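Local coordinates for protein GH5 (Bacteroidetes bacterium AC2a, PDB 4YHE) that probably hydrolyses beta-1,4-glucosidic linkages of cellulose as a family 5 glycoside hydrolase built on a beta/alpha barrel, at residues Glu160-Ile165 / Arg184-Trp189; Gln23-Tyr28 / Arg59-Trp64. All coordinates share one frame; numbering follows the deposited sequence.

Interaction 1: residues Glu160-Ile165 / Arg184-Trp189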
loop_
_atom_site.group_PDB
_atom_site.type_symbol
_atom_site.label_atom_id
_atom_site.label_comp_id
_atom_site.label_asym_id
_atom_site.label_seq_id
_atom_site.Cartn_x
_atom_site.Cartn_y
_atom_site.Cartn_z
ATOM N N GLU A 160 -9.300 0.828 -2.295
ATOM C CA GLU A 160 -8.584 -0.385 -1.937
ATOM C C GLU A 160 -9.357 -1.035 -0.786
ATOM O O GLU A 160 -9.576 -0.398 0.242
ATOM C CB GLU A 160 -7.169 -0.027 -1.555
ATOM C CG GLU A 160 -6.310 -1.166 -1.036
ATOM C CD GLU A 160 -4.977 -0.634 -0.541
ATOM O OE1 GLU A 160 -4.113 -0.229 -1.376
ATOM O OE2 GLU A 160 -4.831 -0.584 0.699
ATOM N N THR A 161 -9.793 -2.275 -0.985
ATOM C CA THR A 161 -10.829 -2.872 -0.145
ATOM C C THR A 161 -10.457 -3.011 1.320
ATOM O O THR A 161 -11.306 -2.794 2.202
ATOM C CB THR A 161 -11.255 -4.264 -0.650
ATOM O OG1 THR A 161 -10.119 -5.114 -0.830
ATOM C CG2 THR A 161 -11.972 -4.143 -1.960
ATOM N N LEU A 162 -9.223 -3.450 1.545
ATOM C CA LEU A 162 -8.691 -3.843 2.840
ATOM C C LEU A 162 -7.190 -3.600 2.794
ATOM O O LEU A 162 -6.634 -3.368 1.721
ATOM C CB LEU A 162 -8.903 -5.335 3.074
ATOM C CG LEU A 162 -10.325 -5.848 2.912
ATOM C CD1 LEU A 162 -10.338 -7.365 2.911
ATOM C CD2 LEU A 162 -11.134 -5.333 4.081
ATOM N N ASN A 163 -6.550 -3.679 3.948
ATOM C CA ASN A 163 -5.116 -3.522 4.058
ATOM C C ASN A 163 -4.350 -4.857 4.197
ATOM O O ASN A 163 -4.177 -5.583 3.198
ATOM C CB ASN A 163 -4.785 -2.530 5.165
ATOM C CG ASN A 163 -3.316 -2.183 5.213
ATOM O OD1 ASN A 163 -2.682 -1.971 4.156
ATOM N ND2 ASN A 163 -2.740 -2.180 6.424
ATOM N N GLU A 164 -3.878 -5.182 5.401
ATOM C CA GLU A 164 -3.012 -6.332 5.596
ATOM C C GLU A 164 -3.761 -7.309 6.481
ATOM O O GLU A 164 -3.759 -7.169 7.700
ATOM C CB GLU A 164 -1.693 -5.913 6.237
ATOM C CG GLU A 164 -0.780 -5.094 5.305
ATOM C CD GLU A 164 0.587 -4.829 5.908
ATOM O OE1 GLU A 164 0.728 -4.981 7.147
ATOM O OE2 GLU A 164 1.516 -4.449 5.149
ATOM N N ILE A 165 -4.406 -8.283 5.869
ATOM C CA ILE A 165 -5.285 -9.184 6.633
ATOM C C ILE A 165 -4.495 -10.441 6.961
ATOM O O ILE A 165 -3.801 -11.010 6.096
ATOM C CB ILE A 165 -6.579 -9.459 5.837
ATOM C CG1 ILE A 165 -7.337 -8.147 5.597
ATOM C CG2 ILE A 165 -7.449 -10.508 6.519
ATOM C CD1 ILE A 165 -7.722 -7.401 6.860
ATOM N N ARG A 184 -9.526 -18.474 2.078
ATOM C CA ARG A 184 -10.890 -18.472 1.602
ATOM C C ARG A 184 -11.713 -17.297 2.169
ATOM O O ARG A 184 -12.416 -16.624 1.441
ATOM C CB ARG A 184 -11.586 -19.802 1.957
ATOM C CG ARG A 184 -13.042 -19.862 1.499
ATOM C CD ARG A 184 -13.608 -21.285 1.508
ATOM N NE ARG A 184 -13.018 -22.164 0.471
ATOM C CZ ARG A 184 -13.333 -22.145 -0.827
ATOM N NH1 ARG A 184 -14.227 -21.276 -1.299
ATOM N NH2 ARG A 184 -12.753 -22.995 -1.678
ATOM N N VAL A 185 -11.678 -17.108 3.474
ATOM C CA VAL A 185 -12.443 -16.022 4.084
ATOM C C VAL A 185 -11.944 -14.674 3.557
ATOM O O VAL A 185 -12.747 -13.806 3.271
ATOM C CB VAL A 185 -12.348 -16.030 5.607
ATOM C CG1 VAL A 185 -13.004 -14.801 6.205
ATOM C CG2 VAL A 185 -13.005 -17.284 6.159
ATOM N N LEU A 186 -10.627 -14.498 3.421
ATOM C CA LEU A 186 -10.130 -13.234 2.847
ATOM C C LEU A 186 -10.729 -13.021 1.453
ATOM O O LEU A 186 -11.176 -11.915 1.134
ATOM C CB LEU A 186 -8.602 -13.199 2.832
ATOM C CG LEU A 186 -7.996 -11.974 2.139
ATOM C CD1 LEU A 186 -8.518 -10.669 2.715
ATOM C CD2 LEU A 186 -6.477 -12.020 2.229
ATOM N N ASN A 187 -10.733 -14.068 0.618
ATOM C CA ASN A 187 -11.349 -13.995 -0.692
ATOM C C ASN A 187 -12.810 -13.616 -0.643
ATOM O O ASN A 187 -13.233 -12.775 -1.400
ATOM C CB ASN A 187 -11.125 -15.274 -1.491
ATOM C CG ASN A 187 -9.709 -15.381 -2.030
ATOM O OD1 ASN A 187 -9.069 -14.388 -2.403
ATOM N ND2 ASN A 187 -9.210 -16.577 -2.067
ATOM N N GLU A 188 -13.568 -14.187 0.291
ATOM C CA GLU A 188 -14.946 -13.788 0.506
ATOM C C GLU A 188 -15.095 -12.298 0.903
ATOM O O GLU A 188 -16.029 -11.611 0.450
ATOM C CB GLU A 188 -15.579 -14.637 1.606
ATOM C CG GLU A 188 -15.665 -16.112 1.268
ATOM C CD GLU A 188 -16.111 -16.956 2.457
ATOM O OE1 GLU A 188 -16.557 -16.397 3.464
ATOM O OE2 GLU A 188 -15.990 -18.182 2.386
ATOM N N TRP A 189 -14.213 -11.828 1.780
ATOM C CA TRP A 189 -14.253 -10.432 2.210
ATOM C C TRP A 189 -14.035 -9.515 1.014
ATOM O O TRP A 189 -14.727 -8.525 0.860
ATOM C CB TRP A 189 -13.200 -10.154 3.258
ATOM C CG TRP A 189 -13.529 -10.711 4.646
ATOM C CD1 TRP A 189 -14.591 -11.496 5.005
ATOM C CD2 TRP A 189 -12.738 -10.540 5.819
ATOM N NE1 TRP A 189 -14.528 -11.785 6.343
ATOM C CE2 TRP A 189 -13.392 -11.233 6.872
ATOM C CE3 TRP A 189 -11.531 -9.874 6.091
ATOM C CZ2 TRP A 189 -12.898 -11.251 8.165
ATOM C CZ3 TRP A 189 -11.012 -9.920 7.382
ATOM C CH2 TRP A 189 -11.724 -10.596 8.422
#
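Ile165 lays its CG2 methyl obliquely against the six-membered ring of Trp189, with CG2 3.7 Å from CZ3. That methyl stands anti to the backbone N (chi1 of CG1 -61°), a rotamer that sends it toward helix 181-199, while CB of Ile165 meets Leu186 CD1 at 3.9 Å. CG1 and CG2 lie about as close to that same CD1, so a compact side chain branched at CB fills the place close to the backbone. Leu162 works through a single methyl: its CD1 lies 3.8 Å from Leu186 CD1, the two leucines alongside each other and pointing opposite ways, and the same CD1 sits at the edge of the Trp189 ring, 4.0 Å from Trp189 CB. Leu186 and Trp189 are three apart on the helix, hence on the same side of it, and Val185 CG1 packs over one face of the indole, toward its rim. The indole N-H, a polar group in apolar surroundings, is satisfied by Asn132. This is a buried apolar contact between the loop after strand 157-160 and helix 181-199, the next helix of the TIM barrel, with Leu120, Leu122 of helix 122-127 and Leu139 of helix 129-149 around it.

Interaction 2: residues Gln23-Tyr28 / Arg59-Trp64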
loop_
_atom_site.group_PDB
_atom_site.type_symbol
_atom_site.label_atom_id
_atom_site.label_comp_id
_atom_site.label_asym_id
_atom_site.label_seq_id
_atom_site.Cartn_x
_atom_site.Cartn_y
_atom_site.Cartn_z
ATOM N N GLN A 23 -1.202 8.574 9.825
ATOM C CA GLN A 23 -1.986 9.772 9.702
ATOM C C GLN A 23 -3.481 9.469 9.939
ATOM O O GLN A 23 -3.873 9.208 11.132
ATOM C CB GLN A 23 -1.707 10.390 8.318
ATOM C CG GLN A 23 -2.228 11.801 8.171
ATOM C CD GLN A 23 -1.191 12.880 8.464
ATOM O OE1 GLN A 23 0.016 12.631 8.588
ATOM N NE2 GLN A 23 -1.672 14.099 8.563
ATOM N N MET A 24 -4.322 9.423 8.892
ATOM C CA MET A 24 -5.716 9.008 9.082
ATOM C C MET A 24 -5.834 7.556 9.558
ATOM O O MET A 24 -6.892 7.149 10.018
ATOM C CB MET A 24 -6.578 9.223 7.857
ATOM C CG MET A 24 -6.709 10.658 7.396
ATOM S SD MET A 24 -7.533 11.761 8.580
ATOM C CE MET A 24 -9.233 11.300 8.241
ATOM N N ASP A 25 -4.752 6.791 9.432
ATOM C CA ASP A 25 -4.696 5.417 9.925
ATOM C C ASP A 25 -4.315 5.292 11.420
ATOM O O ASP A 25 -4.478 4.215 11.996
ATOM C CB ASP A 25 -3.729 4.579 9.064
ATOM C CG ASP A 25 -2.398 5.316 8.741
ATOM O OD1 ASP A 25 -2.418 6.517 8.354
ATOM O OD2 ASP A 25 -1.337 4.685 8.826
ATOM N N ALA A 26 -3.790 6.363 12.017
ATOM C CA ALA A 26 -3.248 6.338 13.369
ATOM C C ALA A 26 -4.413 6.181 14.354
ATOM O O ALA A 26 -5.488 6.753 14.153
ATOM C CB ALA A 26 -2.521 7.629 13.660
ATOM N N HIS A 27 -4.195 5.417 15.407
ATOM C CA HIS A 27 -5.248 5.159 16.361
ATOM C C HIS A 27 -4.673 4.747 17.700
ATOM O O HIS A 27 -3.540 4.309 17.806
ATOM C CB HIS A 27 -6.119 4.030 15.868
ATOM C CG HIS A 27 -5.367 2.746 15.707
ATOM N ND1 HIS A 27 -5.367 1.767 16.675
ATOM C CD2 HIS A 27 -4.557 2.299 14.718
ATOM C CE1 HIS A 27 -4.595 0.766 16.288
ATOM N NE2 HIS A 27 -4.091 1.064 15.104
ATOM N N TYR A 28 -5.496 4.898 18.724
ATOM C CA TYR A 28 -5.210 4.297 20.019
ATOM C C TYR A 28 -6.498 4.275 20.816
ATOM O O TYR A 28 -7.424 5.067 20.569
ATOM C CB TYR A 28 -4.078 5.012 20.756
ATOM C CG TYR A 28 -4.249 6.505 20.930
ATOM C CD1 TYR A 28 -5.008 7.039 21.981
ATOM C CD2 TYR A 28 -3.657 7.391 20.044
ATOM C CE1 TYR A 28 -5.164 8.408 22.148
ATOM C CE2 TYR A 28 -3.801 8.749 20.195
ATOM C CZ TYR A 28 -4.549 9.261 21.237
ATOM O OH TYR A 28 -4.657 10.616 21.343
ATOM N N ARG A 59 -1.560 7.485 -1.605
ATOM C CA ARG A 59 -2.449 6.612 -0.869
ATOM C C ARG A 59 -2.701 7.256 0.499
ATOM O O ARG A 59 -1.768 7.691 1.199
ATOM C CB ARG A 59 -1.850 5.217 -0.748
ATOM C CG ARG A 59 -2.617 4.186 0.079
ATOM C CD ARG A 59 -1.954 2.829 -0.205
ATOM N NE ARG A 59 -2.457 1.644 0.490
ATOM C CZ ARG A 59 -2.020 1.169 1.659
ATOM N NH1 ARG A 59 -1.112 1.811 2.370
ATOM N NH2 ARG A 59 -2.526 0.026 2.138
ATOM N N ILE A 60 -3.976 7.307 0.865
ATOM C CA ILE A 60 -4.429 7.904 2.108
ATOM C C ILE A 60 -5.057 6.771 2.912
ATOM O O ILE A 60 -6.237 6.497 2.761
ATOM C CB ILE A 60 -5.426 9.025 1.854
ATOM C CG1 ILE A 60 -4.752 10.158 1.060
ATOM C CG2 ILE A 60 -5.935 9.624 3.149
ATOM C CD1 ILE A 60 -5.737 11.099 0.398
ATOM N N PRO A 61 -4.245 6.043 3.668
ATOM C CA PRO A 61 -4.851 4.921 4.449
ATOM C C PRO A 61 -5.762 5.530 5.514
ATOM O O PRO A 61 -5.413 6.572 6.096
ATOM C CB PRO A 61 -3.634 4.246 5.092
ATOM C CG PRO A 61 -2.516 5.246 5.025
ATOM C CD PRO A 61 -2.809 6.197 3.912
ATOM N N VAL A 62 -6.916 4.903 5.789
ATOM C CA VAL A 62 -7.826 5.457 6.760
ATOM C C VAL A 62 -8.245 4.342 7.695
ATOM O O VAL A 62 -8.671 3.302 7.227
ATOM C CB VAL A 62 -9.083 6.017 6.086
ATOM C CG1 VAL A 62 -10.045 6.521 7.156
ATOM C CG2 VAL A 62 -8.720 7.114 5.076
ATOM N N THR A 63 -8.134 4.586 8.990
ATOM C CA THR A 63 -8.634 3.625 9.994
ATOM C C THR A 63 -9.992 4.166 10.418
ATOM O O THR A 63 -10.094 5.353 10.753
ATOM C CB THR A 63 -7.689 3.551 11.175
ATOM O OG1 THR A 63 -6.445 2.944 10.791
ATOM C CG2 THR A 63 -8.320 2.731 12.347
ATOM N N TRP A 64 -11.033 3.338 10.384
ATOM C CA TRP A 64 -12.414 3.805 10.587
ATOM C C TRP A 64 -12.901 3.584 12.037
ATOM O O TRP A 64 -13.727 4.317 12.558
ATOM C CB TRP A 64 -13.346 3.197 9.542
ATOM C CG TRP A 64 -12.943 3.558 8.136
ATOM C CD1 TRP A 64 -12.035 2.877 7.360
ATOM C CD2 TRP A 64 -13.373 4.683 7.336
ATOM N NE1 TRP A 64 -11.890 3.497 6.146
ATOM C CE2 TRP A 64 -12.696 4.600 6.101
ATOM C CE3 TRP A 64 -14.261 5.747 7.543
ATOM C CZ2 TRP A 64 -12.887 5.525 5.078
ATOM C CZ3 TRP A 64 -14.438 6.658 6.556
ATOM C CH2 TRP A 64 -13.735 6.563 5.326
HETATM O O HOH W 1 -3.840 8.853 6.014
#
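Residues 24-27 and 60-63 run in nearly the same direction, 28° apart, joined by the nearly straight bond from Thr63 N to Met24 O (3.0 Å, 177°). This is the C-terminal end of a TIM barrel, where the loops after the first two strands meet, the first making a type I turn from Gln23 to Ala26. Thr63 adds a second bond, giving its OG1 proton to Asp25 O at 2.6 Å; with OG1 beside its own backbone N (chi1 -68°), one residue grips two successive carbonyls, which suits a threonine. Asp25 sets its carboxylate obliquely across the Pro61 ring, OD1 3.6 Å from Pro61 CG. The same OD1 accepts Gln23 N from above the carboxylate plane, and OD2 takes Asn22 N, which helps fix the turn. An alanine at Asp25 is likely to leave those two backbone N-H groups without their acceptor and open a gap beside the proline ring. Met24, flexible and apolar, touches Val62 CG2 through its CB at 4.1 Å, then bends away to pack on Trp80 and Leu87 of helix 78-93. Beside it a water accepts from Met24 N at 3.0 Å and donates to Pro61 O at 2.8 Å.

Both segments of interaction 2 precede those of interaction 1 in the chain, and the centres of the two contacts lie about 17 Å apart on the one eight-stranded parallel barrel. Interaction 2 ties the loops after strands 16-20 and 57-60; interaction 1 packs the loop after strand 157-160 on helix 181-199. Strand 97-101 stands between 57-60 and 157-160 in the sheet. The two meet through Arg59, whose NH2 forms a salt bridge with Glu160 OE2 at 2.8 Å and probably a hydrogen bond with Asn163 OD1, while its NH1 pairs with Glu295. Arg59 thus links strand 57-60 to the loop of interaction 1 at the C-terminal end of the barrel strands, where family 5 enzymes hold their active site.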